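Local coordinates for protein endoglucanase A (Clostridium longisporum, PDB 6Q1I) that hydrolyses barley beta-glucan, lichenan, carboxymethylcellulose and xylan, cutting the beta-1,4-glucosidic linkages of the glucans inside the chain, at residues 33-38 with 45-50; 79-84 with 90-95; 84-89 with 132-137. All blocks are in the same frame, centred on the assembly; numbering follows the deposited sequence.

Interaction 1: residues 33-38 with 45-50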
ATOM      1  N   ALA A  33       9.264  -0.902   8.465  1.00  8.34           N
ATOM      2  CA  ALA A  33      10.719  -0.811   8.492  1.00  8.83           C
ATOM      3  C   ALA A  33      11.312  -2.195   8.718  1.00 10.12           C
ATOM      4  O   ALA A  33      10.969  -2.880   9.688  1.00 10.99           O
ATOM      5  CB  ALA A  33      11.167   0.161   9.588  1.00 10.02           C
ATOM      6  N   LYS A  34      12.189  -2.615   7.812  1.00  9.57           N
ATOM      7  CA  LYS A  34      12.700  -3.983   7.811  1.00  9.44           C
ATOM      8  C   LYS A  34      14.027  -3.983   8.555  1.00 10.93           C
ATOM      9  O   LYS A  34      15.064  -3.602   8.002  1.00 12.01           O
ATOM     10  CB  LYS A  34      12.857  -4.506   6.392  1.00 10.21           C
ATOM     11  CG  LYS A  34      13.218  -5.978   6.335  1.00 10.09           C
ATOM     12  CD  LYS A  34      13.449  -6.460   4.911  1.00 11.03           C
ATOM     13  CE  LYS A  34      13.673  -7.962   4.862  1.00 11.45           C
ATOM     14  NZ  LYS A  34      12.504  -8.733   5.344  1.00 11.80           N
ATOM     15  N   ILE A  35      13.977  -4.399   9.812  1.00 10.51           N
ATOM     16  CA  ILE A  35      15.121  -4.340  10.708  1.00 10.47           C
ATOM     17  C   ILE A  35      15.549  -5.773  10.974  1.00 10.88           C
ATOM     18  O   ILE A  35      14.850  -6.522  11.667  1.00 12.46           O
ATOM     19  CB  ILE A  35      14.791  -3.609  12.018  1.00 12.04           C
ATOM     20  CG1 ILE A  35      14.011  -2.318  11.752  1.00 12.97           C
ATOM     21  CG2 ILE A  35      16.077  -3.325  12.794  1.00 12.94           C
ATOM     22  CD1 ILE A  35      14.715  -1.317  10.876  1.00 13.01           C
ATOM     23  N   THR A  36      16.694  -6.155  10.425  1.00 13.04           N
ATOM     24  CA  THR A  36      17.114  -7.548  10.414  1.00 14.78           C
ATOM     25  C   THR A  36      18.277  -7.831  11.364  1.00 16.79           C
ATOM     26  O   THR A  36      18.867  -8.913  11.294  1.00 19.51           O
ATOM     27  CB  THR A  36      17.476  -7.957   8.986  1.00 15.65           C
ATOM     28  OG1 THR A  36      18.575  -7.154   8.540  1.00 17.53           O
ATOM     29  CG2 THR A  36      16.285  -7.764   8.054  1.00 17.67           C
ATOM     30  N   ASN A  37      18.628  -6.891  12.246  0.68 16.26           N
ATOM     31  CA  ASN A  37      19.712  -7.085  13.205  0.68 18.25           C
ATOM     32  C   ASN A  37      19.203  -7.204  14.638  0.68 19.48           C
ATOM     33  O   ASN A  37      19.989  -7.062  15.579  0.68 21.20           O
ATOM     34  CB  ASN A  37      20.741  -5.954  13.116  0.68 19.21           C
ATOM     35  CG  ASN A  37      20.168  -4.615  13.503  0.68 22.44           C
ATOM     36  OD1 ASN A  37      18.995  -4.356  13.293  0.68 22.79           O
ATOM     37  ND2 ASN A  37      21.000  -3.756  14.076  0.68 24.08           N
ATOM     38  N   LEU A  38      17.909  -7.455  14.823  1.00 19.09           N
ATOM     39  CA  LEU A  38      17.307  -7.536  16.133  1.00 19.02           C
ATOM     40  C   LEU A  38      17.042  -9.015  16.473  1.00 20.68           C
ATOM     41  O   LEU A  38      17.967  -9.815  16.294  1.00 23.58           O
ATOM     42  CB  LEU A  38      16.074  -6.625  16.191  1.00 18.60           C
ATOM     43  CG  LEU A  38      16.370  -5.153  15.947  1.00 17.03           C
ATOM     44  CD1 LEU A  38      15.071  -4.348  15.932  1.00 14.69           C
ATOM     45  CD2 LEU A  38      17.324  -4.617  17.004  1.00 20.25           C
ATOM     46  N   ILE A  45       8.990  -1.552  19.411  1.00 10.45           N
ATOM     47  CA  ILE A  45       9.377  -0.166  19.184  1.00 11.03           C
ATOM     48  C   ILE A  45      10.745  -0.091  18.522  1.00 11.01           C
ATOM     49  O   ILE A  45      11.039   0.859  17.791  1.00 10.67           O
ATOM     50  CB  ILE A  45       9.317   0.629  20.503  1.00 13.10           C
ATOM     51  CG1 ILE A  45       7.978   0.378  21.204  1.00 15.88           C
ATOM     52  CG2 ILE A  45       9.545   2.099  20.231  1.00 14.13           C
ATOM     53  CD1 ILE A  45       6.756   0.643  20.322  1.00 17.03           C
ATOM     54  N   SER A  46      11.599  -1.087  18.767  1.00 10.54           N
ATOM     55  CA  SER A  46      12.899  -1.136  18.108  1.00 11.17           C
ATOM     56  C   SER A  46      12.755  -1.244  16.598  1.00 11.58           C
ATOM     57  O   SER A  46      13.607  -0.748  15.853  1.00 12.75           O
ATOM     58  CB  SER A  46      13.691  -2.335  18.621  1.00 12.57           C
ATOM     59  OG  SER A  46      13.835  -2.277  20.024  1.00 14.71           O
ATOM     60  N   PHE A  47      11.710  -1.920  16.131  1.00 10.39           N
ATOM     61  CA  PHE A  47      11.436  -2.017  14.699  1.00 10.30           C
ATOM     62  C   PHE A  47      10.752  -0.750  14.190  1.00 10.22           C
ATOM     63  O   PHE A  47      11.184  -0.156  13.197  1.00 10.50           O
ATOM     64  CB  PHE A  47      10.537  -3.226  14.447  1.00  9.93           C
ATOM     65  CG  PHE A  47      11.175  -4.552  14.779  1.00  9.55           C
ATOM     66  CD1 PHE A  47      11.768  -5.317  13.781  1.00 10.83           C
ATOM     67  CD2 PHE A  47      11.160  -5.047  16.075  1.00 10.84           C
ATOM     68  CE1 PHE A  47      12.339  -6.540  14.073  1.00 12.26           C
ATOM     69  CE2 PHE A  47      11.724  -6.271  16.369  1.00 12.36           C
ATOM     70  CZ  PHE A  47      12.317  -7.017  15.363  1.00 12.84           C
ATOM     71  N   GLU A  48       9.682  -0.330  14.874  1.00 10.15           N
ATOM     72  CA  GLU A  48       8.884   0.819  14.456  1.00  9.92           C
ATOM     73  C   GLU A  48       9.739   2.061  14.259  1.00 10.12           C
ATOM     74  O   GLU A  48       9.501   2.845  13.328  1.00 10.65           O
ATOM     75  CB  GLU A  48       7.797   1.075  15.510  1.00  9.63           C
ATOM     76  CG  GLU A  48       6.836   2.195  15.148  1.00 10.37           C
ATOM     77  CD  GLU A  48       5.668   2.304  16.101  1.00 10.53           C
ATOM     78  OE1 GLU A  48       5.523   1.422  16.975  1.00 12.10           O
ATOM     79  OE2 GLU A  48       4.894   3.278  15.982  1.00 10.88           O
ATOM     80  N   THR A  49      10.732   2.268  15.134  1.00 10.04           N
ATOM     81  CA  THR A  49      11.616   3.429  15.078  1.00 10.64           C
ATOM     82  C   THR A  49      12.940   3.134  14.378  1.00 10.90           C
ATOM     83  O   THR A  49      13.812   4.004  14.332  1.00 12.27           O
ATOM     84  CB  THR A  49      11.898   3.972  16.485  1.00 12.13           C
ATOM     85  OG1 THR A  49      12.654   3.015  17.236  1.00 12.81           O
ATOM     86  CG2 THR A  49      10.605   4.302  17.225  1.00 12.97           C
ATOM     87  N   GLY A  50      13.099   1.938  13.808  1.00 11.10           N
ATOM     88  CA  GLY A  50      14.392   1.505  13.307  1.00 11.92           C
ATOM     89  C   GLY A  50      14.879   2.223  12.068  1.00 12.23           C
ATOM     90  O   GLY A  50      16.076   2.152  11.758  1.00 13.97           O
TER
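I35 and F47 bring the two backbones together, their CA atoms 5.9 Å apart, where the irregular segment 33-38 runs past the end of a short helix; toward L38 and S46 the chains draw farther apart. F47 has the largest share of the contact. Its ring has L38 CD1 planted over the middle of one face, 3.7 Å from the centroid and only 5° off the normal, a CH-pi contact. L38 reaches this spot with CG anti to its carbonyl carbon (chi1 -61°), and the same methyl group rests on S46 CB at 3.6 Å, so one branch fills the angle between ring and helix. H81 comes to the ring's other face with CE1 foremost, its plane about 60° from that of the phenyl group. I35 packs beside the ring, its CB 3.9 Å from F47 CD1, while I35 CD1 lies 3.7 Å from G50 C. A33 CB meets F47 O at 3.6 Å, and that oxygen also accepts the backbone N-H of G50, which turns the chain as the helix ends. Both the N-H and the hydroxyl of T49 bond to I45 O, arriving from opposite faces of the carbonyl. The whole contact folds the long loop after strand 23-27 back on itself, an elaborated beta-alpha loop of the (beta/alpha)8 barrel that forms the family 5 catalytic domain.

Interaction 2: residues 79-84 with 90-95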
ATOM      1  N   GLY A  79       7.932 -10.755   8.798  1.00  9.48           N
ATOM      2  CA  GLY A  79       8.773 -11.944   8.844  1.00 10.47           C
ATOM      3  C   GLY A  79       9.740 -11.976  10.016  1.00 10.77           C
ATOM      4  O   GLY A  79      10.000 -13.040  10.586  1.00 12.17           O
ATOM      5  N   GLU A  80      10.308 -10.820  10.376  1.00 10.47           N
ATOM      6  CA  GLU A  80      11.257 -10.723  11.481  1.00 10.28           C
ATOM      7  C   GLU A  80      10.614 -10.990  12.833  1.00 10.68           C
ATOM      8  O   GLU A  80      11.331 -11.065  13.837  1.00 13.37           O
ATOM      9  CB  GLU A  80      11.895  -9.332  11.476  1.00 11.77           C
ATOM     10  CG  GLU A  80      12.936  -9.103  10.387  1.00 12.20           C
ATOM     11  CD  GLU A  80      12.365  -8.919   8.988  1.00 11.22           C
ATOM     12  OE1 GLU A  80      11.187  -8.519   8.843  1.00 10.74           O
ATOM     13  OE2 GLU A  80      13.125  -9.141   8.026  1.00 12.95           O
ATOM     14  N   HIS A  81       9.289 -11.107  12.882  1.00 10.18           N
ATOM     15  CA  HIS A  81       8.540 -11.299  14.116  1.00 11.32           C
ATOM     16  C   HIS A  81       8.042 -12.724  14.270  1.00 11.68           C
ATOM     17  O   HIS A  81       7.317 -13.011  15.224  1.00 13.06           O
ATOM     18  CB  HIS A  81       7.392 -10.286  14.166  1.00 10.45           C
ATOM     19  CG  HIS A  81       7.859  -8.887  13.946  1.00  9.41           C
ATOM     20  ND1 HIS A  81       8.561  -8.188  14.902  1.00 10.30           N
ATOM     21  CD2 HIS A  81       7.816  -8.091  12.853  1.00 10.10           C
ATOM     22  CE1 HIS A  81       8.902  -7.009  14.419  1.00 10.17           C
ATOM     23  NE2 HIS A  81       8.467  -6.926  13.176  1.00  9.93           N
ATOM     24  N   LEU A  82       8.435 -13.616  13.368  1.00 12.23           N
ATOM     25  CA  LEU A  82       8.087 -15.023  13.442  1.00 12.56           C
ATOM     26  C   LEU A  82       9.202 -15.799  14.134  1.00 13.65           C
ATOM     27  O   LEU A  82      10.387 -15.592  13.855  1.00 14.86           O
ATOM     28  CB  LEU A  82       7.918 -15.575  12.028  1.00 12.30           C
ATOM     29  CG  LEU A  82       6.763 -15.042  11.179  1.00 12.73           C
ATOM     30  CD1 LEU A  82       6.946 -15.435   9.730  1.00 14.50           C
ATOM     31  CD2 LEU A  82       5.446 -15.575  11.713  1.00 13.76           C
ATOM     32  N   ASP A  83       8.817 -16.700  15.034  1.00 14.07           N
ATOM     33  CA  ASP A  83       9.787 -17.579  15.677  1.00 16.33           C
ATOM     34  C   ASP A  83      10.075 -18.775  14.767  1.00 17.40           C
ATOM     35  O   ASP A  83       9.615 -18.838  13.625  1.00 17.30           O
ATOM     36  CB  ASP A  83       9.351 -17.924  17.107  1.00 17.49           C
ATOM     37  CG  ASP A  83       8.188 -18.922  17.177  1.00 18.16           C
ATOM     38  OD1 ASP A  83       7.802 -19.530  16.154  1.00 16.53           O
ATOM     39  OD2 ASP A  83       7.654 -19.098  18.294  1.00 20.56           O
ATOM     40  N   GLY A  84      10.869 -19.722  15.261  1.00 19.41           N
ATOM     41  CA  GLY A  84      11.267 -20.856  14.442  1.00 20.54           C
ATOM     42  C   GLY A  84      10.134 -21.788  14.074  1.00 21.02           C
ATOM     43  O   GLY A  84      10.308 -22.626  13.181  1.00 23.76           O
ATOM     44  N   GLU A  90       3.711 -12.033  20.187  1.00 13.39           N
ATOM     45  CA  GLU A  90       2.432 -11.469  20.598  1.00 14.43           C
ATOM     46  C   GLU A  90       2.519  -9.979  20.881  1.00 12.44           C
ATOM     47  O   GLU A  90       1.545  -9.253  20.658  1.00 12.35           O
ATOM     48  CB  GLU A  90       1.920 -12.201  21.831  1.00 18.83           C
ATOM     49  CG  GLU A  90       1.286 -13.522  21.475  1.00 27.21           C
ATOM     50  CD  GLU A  90       1.272 -14.480  22.631  1.00 33.81           C
ATOM     51  OE1 GLU A  90       1.363 -14.006  23.777  1.00 36.34           O
ATOM     52  OE2 GLU A  90       1.184 -15.703  22.390  1.00 37.11           O
ATOM     53  N   GLU A  91       3.659  -9.500  21.378  1.00 11.90           N
ATOM     54  CA  GLU A  91       3.816  -8.065  21.576  1.00 11.28           C
ATOM     55  C   GLU A  91       3.789  -7.317  20.246  1.00  9.93           C
ATOM     56  O   GLU A  91       3.243  -6.210  20.164  1.00 10.21           O
ATOM     57  CB  GLU A  91       5.085  -7.776  22.367  1.00 15.51           C
ATOM     58  CG  GLU A  91       4.963  -8.118  23.853  1.00 20.72           C
ATOM     59  CD  GLU A  91       3.906  -7.273  24.588  1.00 27.37           C
ATOM     60  OE1 GLU A  91       3.806  -6.049  24.337  1.00 29.92           O
ATOM     61  OE2 GLU A  91       3.171  -7.839  25.428  1.00 33.04           O
ATOM     62  N   TRP A  92       4.361  -7.911  19.188  1.00 10.31           N
ATOM     63  CA  TRP A  92       4.278  -7.303  17.864  1.00  9.63           C
ATOM     64  C   TRP A  92       2.829  -7.169  17.418  1.00  8.79           C
ATOM     65  O   TRP A  92       2.388  -6.094  16.996  1.00  9.47           O
ATOM     66  CB  TRP A  92       5.077  -8.125  16.851  1.00  9.46           C
ATOM     67  CG  TRP A  92       4.996  -7.536  15.475  1.00  8.85           C
ATOM     68  CD1 TRP A  92       4.328  -8.041  14.403  1.00  8.47           C
ATOM     69  CD2 TRP A  92       5.580  -6.300  15.039  1.00  8.78           C
ATOM     70  NE1 TRP A  92       4.467  -7.200  13.321  1.00  9.58           N
ATOM     71  CE2 TRP A  92       5.231  -6.124  13.690  1.00  8.81           C
ATOM     72  CE3 TRP A  92       6.369  -5.327  15.662  1.00  9.40           C
ATOM     73  CZ2 TRP A  92       5.649  -5.014  12.950  1.00  9.23           C
ATOM     74  CZ3 TRP A  92       6.764  -4.227  14.934  1.00  9.45           C
ATOM     75  CH2 TRP A  92       6.411  -4.081  13.593  1.00  8.68           C
ATOM     76  N   VAL A  93       2.073  -8.260  17.498  1.00  9.98           N
ATOM     77  CA  VAL A  93       0.669  -8.206  17.102  1.00  9.86           C
ATOM     78  C   VAL A  93      -0.069  -7.141  17.903  1.00  8.90           C
ATOM     79  O   VAL A  93      -0.883  -6.389  17.357  1.00 10.06           O
ATOM     80  CB  VAL A  93       0.018  -9.594  17.250  1.00 10.88           C
ATOM     81  CG1 VAL A  93      -1.480  -9.522  16.969  1.00 12.41           C
ATOM     82  CG2 VAL A  93       0.691 -10.586  16.328  1.00 12.75           C
ATOM     83  N   LYS A  94       0.195  -7.067  19.210  1.00  9.85           N
ATOM     84  CA  LYS A  94      -0.477  -6.081  20.054  1.00 10.97           C
ATOM     85  C   LYS A  94      -0.171  -4.650  19.609  1.00  9.86           C
ATOM     86  O   LYS A  94      -1.054  -3.782  19.636  1.00  9.83           O
ATOM     87  CB  LYS A  94      -0.056  -6.300  21.509  1.00 13.11           C
ATOM     88  CG  LYS A  94      -0.732  -5.418  22.531  1.00 20.34           C
ATOM     89  CD  LYS A  94      -0.359  -5.833  23.956  1.00 24.30           C
ATOM     90  CE  LYS A  94      -1.212  -5.093  24.979  1.00 29.43           C
ATOM     91  NZ  LYS A  94      -1.460  -5.913  26.194  1.00 33.55           N
ATOM     92  N   ARG A  95       1.073  -4.377  19.202  1.00  9.19           N
ATOM     93  CA  ARG A  95       1.418  -3.024  18.766  1.00  8.82           C
ATOM     94  C   ARG A  95       0.768  -2.692  17.426  1.00  8.31           C
ATOM     95  O   ARG A  95       0.231  -1.592  17.247  1.00  9.07           O
ATOM     96  CB  ARG A  95       2.933  -2.850  18.697  1.00  9.65           C
ATOM     97  CG  ARG A  95       3.368  -1.474  18.192  1.00 10.05           C
ATOM     98  CD  ARG A  95       2.899  -0.343  19.107  1.00  9.95           C
ATOM     99  NE  ARG A  95       3.226   0.952  18.528  1.00  9.85           N
ATOM    100  CZ  ARG A  95       2.620   2.094  18.823  1.00 11.02           C
ATOM    101  NH1 ARG A  95       1.663   2.143  19.743  1.00 12.15           N
ATOM    102  NH2 ARG A  95       2.984   3.193  18.178  1.00 11.36           N
TER
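H81 and W92 make this contact between them, two buried rings laid face to face. The imidazole is nearly parallel to the indole, the planes at 7°, with its centroid 3.5 Å from that of the five-membered ring. The overlap does not stop there: H81 CE1 stands 3.3 Å from W92 CE3, and H81 NE2 lies 3.4 Å from W92 CZ2, so the far end of the imidazole reaches across the fused bond onto the six-membered ring. At the near end H81 CB lies over the pyrrole part, 4.1 Å from its centroid, adding a CH-pi contact to the stack. W92 CG stands anti to its backbone N (chi1 179°), which carries the indole off the first turn of the helix toward the loop; H81 extends its ring from a short 3-10 turn to meet it. The spacing is close throughout, consistent with dispersion between two flat surfaces as the main attraction. A further ring joins them: W78 stands roughly perpendicular to W92. The backbone is tied down nearby, since H81 pairs with N89 and the side chain of N89 caps W92 N at the helix start. The stack thus pins the loop that follows strand 71-74 against the N-terminal turn of helix 90-105, with P44 of the short helix 44-48 also touching the indole.

Interaction 3: residues 84-89 with 132-137; sequences GNNKLN and TPKLKT
N86 and K134 supply the van der Waals part of this surface contact. The amide of N86 is laid against the aliphatic stem of the lysine, the two side chains crossing at about a right angle. N86 OD1 lies 3.7 Å from K134 CG and equally far from K134 CE, while N86 ND2 comes within 3.9 Å of K134 CB, so the amide group spans several methylenes. The lysine can offer this length because its chain is fully extended, with CG anti to the backbone N (chi1 178°). N86 has a left-handed backbone conformation at the bend of the loop, and its CB points toward the helix. A looser touch, 3.9 Å, joins N86 O to T137 CG2.

The polar part runs through water. One molecule accepts from N86 ND2 at 3.2 Å and donates to T137 OG1 at 3.0 Å. T137 OG1 in turn donates to P133 O at 2.9 Å, an oxygen that also accepts T137 N, from the opposite face of its plane. T137 has two conformers; the water bridge and the hydroxyl bond hold for one and are to that extent doubtful. The amide of Q141 adds direct bonds to the loop, giving NE2 to N86 O and accepting from L88 N. Through this seam the loop leading from strand 71-74 into helix 90-105 is fastened to the early turns of helix 128-145, the next helix round the barrel; helix 175-194 flanks that helix in turn, bridged by K136 to E190.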
ATOM      1  N   GLY A  84      10.869 -19.722  15.261  1.00 19.41           N
ATOM      2  CA  GLY A  84      11.267 -20.856  14.442  1.00 20.54           C
ATOM      3  C   GLY A  84      10.134 -21.788  14.074  1.00 21.02           C
ATOM      4  O   GLY A  84      10.308 -22.626  13.181  1.00 23.76           O
ATOM      5  N   ASN A  85       8.991 -21.671  14.748  1.00 20.77           N
ATOM      6  CA  ASN A  85       7.783 -22.408  14.414  1.00 20.95           C
ATOM      7  C   ASN A  85       6.803 -21.568  13.611  1.00 18.89           C
ATOM      8  O   ASN A  85       5.648 -21.966  13.456  1.00 19.38           O
ATOM      9  CB  ASN A  85       7.091 -22.905  15.684  1.00 24.32           C
ATOM     10  CG  ASN A  85       7.974 -23.809  16.512  1.00 27.39           C
ATOM     11  OD1 ASN A  85       8.113 -23.623  17.722  1.00 29.87           O
ATOM     12  ND2 ASN A  85       8.579 -24.793  15.864  1.00 27.94           N
ATOM     13  N   ASN A  86       7.231 -20.404  13.124  1.00 16.17           N
ATOM     14  CA  ASN A  86       6.365 -19.491  12.383  1.00 15.33           C
ATOM     15  C   ASN A  86       5.206 -18.966  13.225  1.00 14.42           C
ATOM     16  O   ASN A  86       4.151 -18.630  12.686  1.00 15.57           O
ATOM     17  CB  ASN A  86       5.869 -20.105  11.072  1.00 17.29           C
ATOM     18  CG  ASN A  86       6.965 -20.200  10.031  1.00 17.95           C
ATOM     19  OD1 ASN A  86       7.855 -19.350   9.968  1.00 18.39           O
ATOM     20  ND2 ASN A  86       6.899 -21.228   9.198  1.00 20.16           N
ATOM     21  N   LYS A  87       5.397 -18.847  14.541  1.00 14.61           N
ATOM     22  CA  LYS A  87       4.425 -18.178  15.399  1.00 14.38           C
ATOM     23  C   LYS A  87       4.822 -16.713  15.559  1.00 13.00           C
ATOM     24  O   LYS A  87       5.985 -16.403  15.847  1.00 13.90           O
ATOM     25  CB  LYS A  87       4.328 -18.844  16.775  1.00 17.25           C
ATOM     26  CG  LYS A  87       3.235 -18.238  17.665  1.00 21.21           C
ATOM     27  CD  LYS A  87       2.992 -19.033  18.941  1.00 26.87           C
ATOM     28  CE  LYS A  87       3.904 -18.587  20.067  1.00 30.93           C
ATOM     29  NZ  LYS A  87       3.834 -19.513  21.247  1.00 33.44           N
ATOM     30  N   LEU A  88       3.856 -15.815  15.375  1.00 12.61           N
ATOM     31  CA  LEU A  88       4.114 -14.391  15.539  1.00 12.04           C
ATOM     32  C   LEU A  88       4.308 -14.036  17.001  1.00 12.23           C
ATOM     33  O   LEU A  88       3.589 -14.516  17.879  1.00 14.89           O
ATOM     34  CB  LEU A  88       2.940 -13.557  15.032  1.00 13.51           C
ATOM     35  CG  LEU A  88       2.866 -13.331  13.525  1.00 12.52           C
ATOM     36  CD1 LEU A  88       1.544 -12.651  13.155  1.00 12.09           C
ATOM     37  CD2 LEU A  88       4.036 -12.509  13.020  1.00 12.35           C
ATOM     38  N   ASN A  89       5.262 -13.155  17.248  1.00 11.70           N
ATOM     39  CA  ASN A  89       5.432 -12.587  18.575  1.00 12.14           C
ATOM     40  C   ASN A  89       4.189 -11.796  18.970  1.00 12.27           C
ATOM     41  O   ASN A  89       3.690 -10.966  18.205  1.00 11.63           O
ATOM     42  CB  ASN A  89       6.656 -11.686  18.573  1.00 13.33           C
ATOM     43  CG  ASN A  89       6.857 -10.993  19.888  1.00 14.17           C
ATOM     44  OD1 ASN A  89       6.320  -9.917  20.117  1.00 14.09           O
ATOM     45  ND2 ASN A  89       7.629 -11.608  20.768  1.00 17.57           N
ATOM     46  N   THR A 132       4.897 -21.085   0.553  1.00 11.53           N
ATOM     47  CA  THR A 132       3.441 -21.121   0.674  1.00 11.60           C
ATOM     48  C   THR A 132       2.975 -21.503   2.071  1.00 11.60           C
ATOM     49  O   THR A 132       2.116 -20.795   2.623  1.00 11.85           O
ATOM     50  CB  THR A 132       2.838 -22.006  -0.423  1.00 12.90           C
ATOM     51  OG1 THR A 132       3.263 -21.535  -1.710  1.00 14.19           O
ATOM     52  CG2 THR A 132       1.313 -21.967  -0.355  1.00 15.13           C
ATOM     53  N   PRO A 133       3.482 -22.567   2.701  1.00 12.28           N
ATOM     54  CA  PRO A 133       2.978 -22.887   4.046  1.00 11.96           C
ATOM     55  C   PRO A 133       3.239 -21.776   5.049  1.00 11.67           C
ATOM     56  O   PRO A 133       2.408 -21.521   5.925  1.00 12.95           O
ATOM     57  CB  PRO A 133       3.711 -24.187   4.415  1.00 14.05           C
ATOM     58  CG  PRO A 133       4.253 -24.732   3.147  1.00 16.14           C
ATOM     59  CD  PRO A 133       4.411 -23.594   2.185  1.00 13.79           C
ATOM     60  N   LYS A 134       4.397 -21.118   4.941  1.00 12.05           N
ATOM     61  CA  LYS A 134       4.746 -20.046   5.865  1.00 11.59           C
ATOM     62  C   LYS A 134       3.857 -18.832   5.649  1.00 10.74           C
ATOM     63  O   LYS A 134       3.371 -18.235   6.614  1.00 11.27           O
ATOM     64  CB  LYS A 134       6.221 -19.699   5.682  1.00 12.34           C
ATOM     65  CG  LYS A 134       6.735 -18.572   6.545  1.00 13.24           C
ATOM     66  CD  LYS A 134       8.242 -18.458   6.403  1.00 13.83           C
ATOM     67  CE  LYS A 134       8.792 -17.210   7.042  1.00 16.58           C
ATOM     68  NZ  LYS A 134      10.279 -17.185   6.944  1.00 20.02           N
ATOM     69  N   LEU A 135       3.609 -18.469   4.388  1.00 10.11           N
ATOM     70  CA  LEU A 135       2.723 -17.343   4.096  1.00  8.96           C
ATOM     71  C   LEU A 135       1.308 -17.622   4.581  1.00  9.12           C
ATOM     72  O   LEU A 135       0.633 -16.722   5.100  1.00  9.93           O
ATOM     73  CB  LEU A 135       2.741 -17.051   2.595  1.00 10.21           C
ATOM     74  CG  LEU A 135       1.888 -15.873   2.121  1.00 10.70           C
ATOM     75  CD1 LEU A 135       2.338 -14.560   2.741  1.00 12.22           C
ATOM     76  CD2 LEU A 135       1.914 -15.786   0.610  1.00 12.18           C
ATOM     77  N   LYS A 136       0.855 -18.870   4.442  1.00 10.22           N
ATOM     78  CA  LYS A 136      -0.484 -19.237   4.891  1.00  9.93           C
ATOM     79  C   LYS A 136      -0.598 -19.178   6.413  1.00 10.13           C
ATOM     80  O   LYS A 136      -1.595 -18.676   6.943  1.00 11.04           O
ATOM     81  CB  LYS A 136      -0.839 -20.625   4.353  1.00 10.50           C
ATOM     82  CG  LYS A 136      -1.066 -20.637   2.840  1.00 10.39           C
ATOM     83  CD  LYS A 136      -1.517 -22.002   2.324  1.00 11.41           C
ATOM     84  CE  LYS A 136      -2.952 -22.327   2.707  1.00 12.59           C
ATOM     85  NZ  LYS A 136      -3.955 -21.456   2.028  1.00 13.17           N
ATOM     86  N   THR A 137       0.408 -19.669   7.140  1.00 10.78           N
ATOM     87  CA  THR A 137       0.360 -19.586   8.597  0.80 11.07           C
ATOM     88  C   THR A 137       0.418 -18.136   9.066  1.00 10.93           C
ATOM     89  O   THR A 137      -0.263 -17.754  10.025  1.00 11.85           O
ATOM     90  CB  THR A 137       1.508 -20.384   9.214  0.80 14.50           C
ATOM     91  OG1 THR A 137       1.539 -21.713   8.677  0.80 20.31           O
ATOM     92  CG2 THR A 137       1.314 -20.441  10.722  0.80 14.85           C
TER
HETATM   93  O   HOH W   1       4.233 -23.005   8.831  1.00 37.82           O

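How the interactions relate
The three contacts follow one another round the rim of the barrel, and all involve loops that lead from a strand to the next helix. Interaction 2 is buried, interaction 1 partly so, and interaction 3 lies at the surface; the chemistry shifts accordingly, from ring stacking through aliphatic-on-aromatic packing to an amide on methylenes with a water bridge. Interactions 1 and 2 meet where F47 touches H81, and two salt bridges, K34 to E80 and E48 to R95, reinforce that joint. Interactions 2 and 3 share G84 and a single loop, joined by L82 against L88 and K134. Interactions 1 and 3 do not touch, their nearest atoms about 8 Å apart.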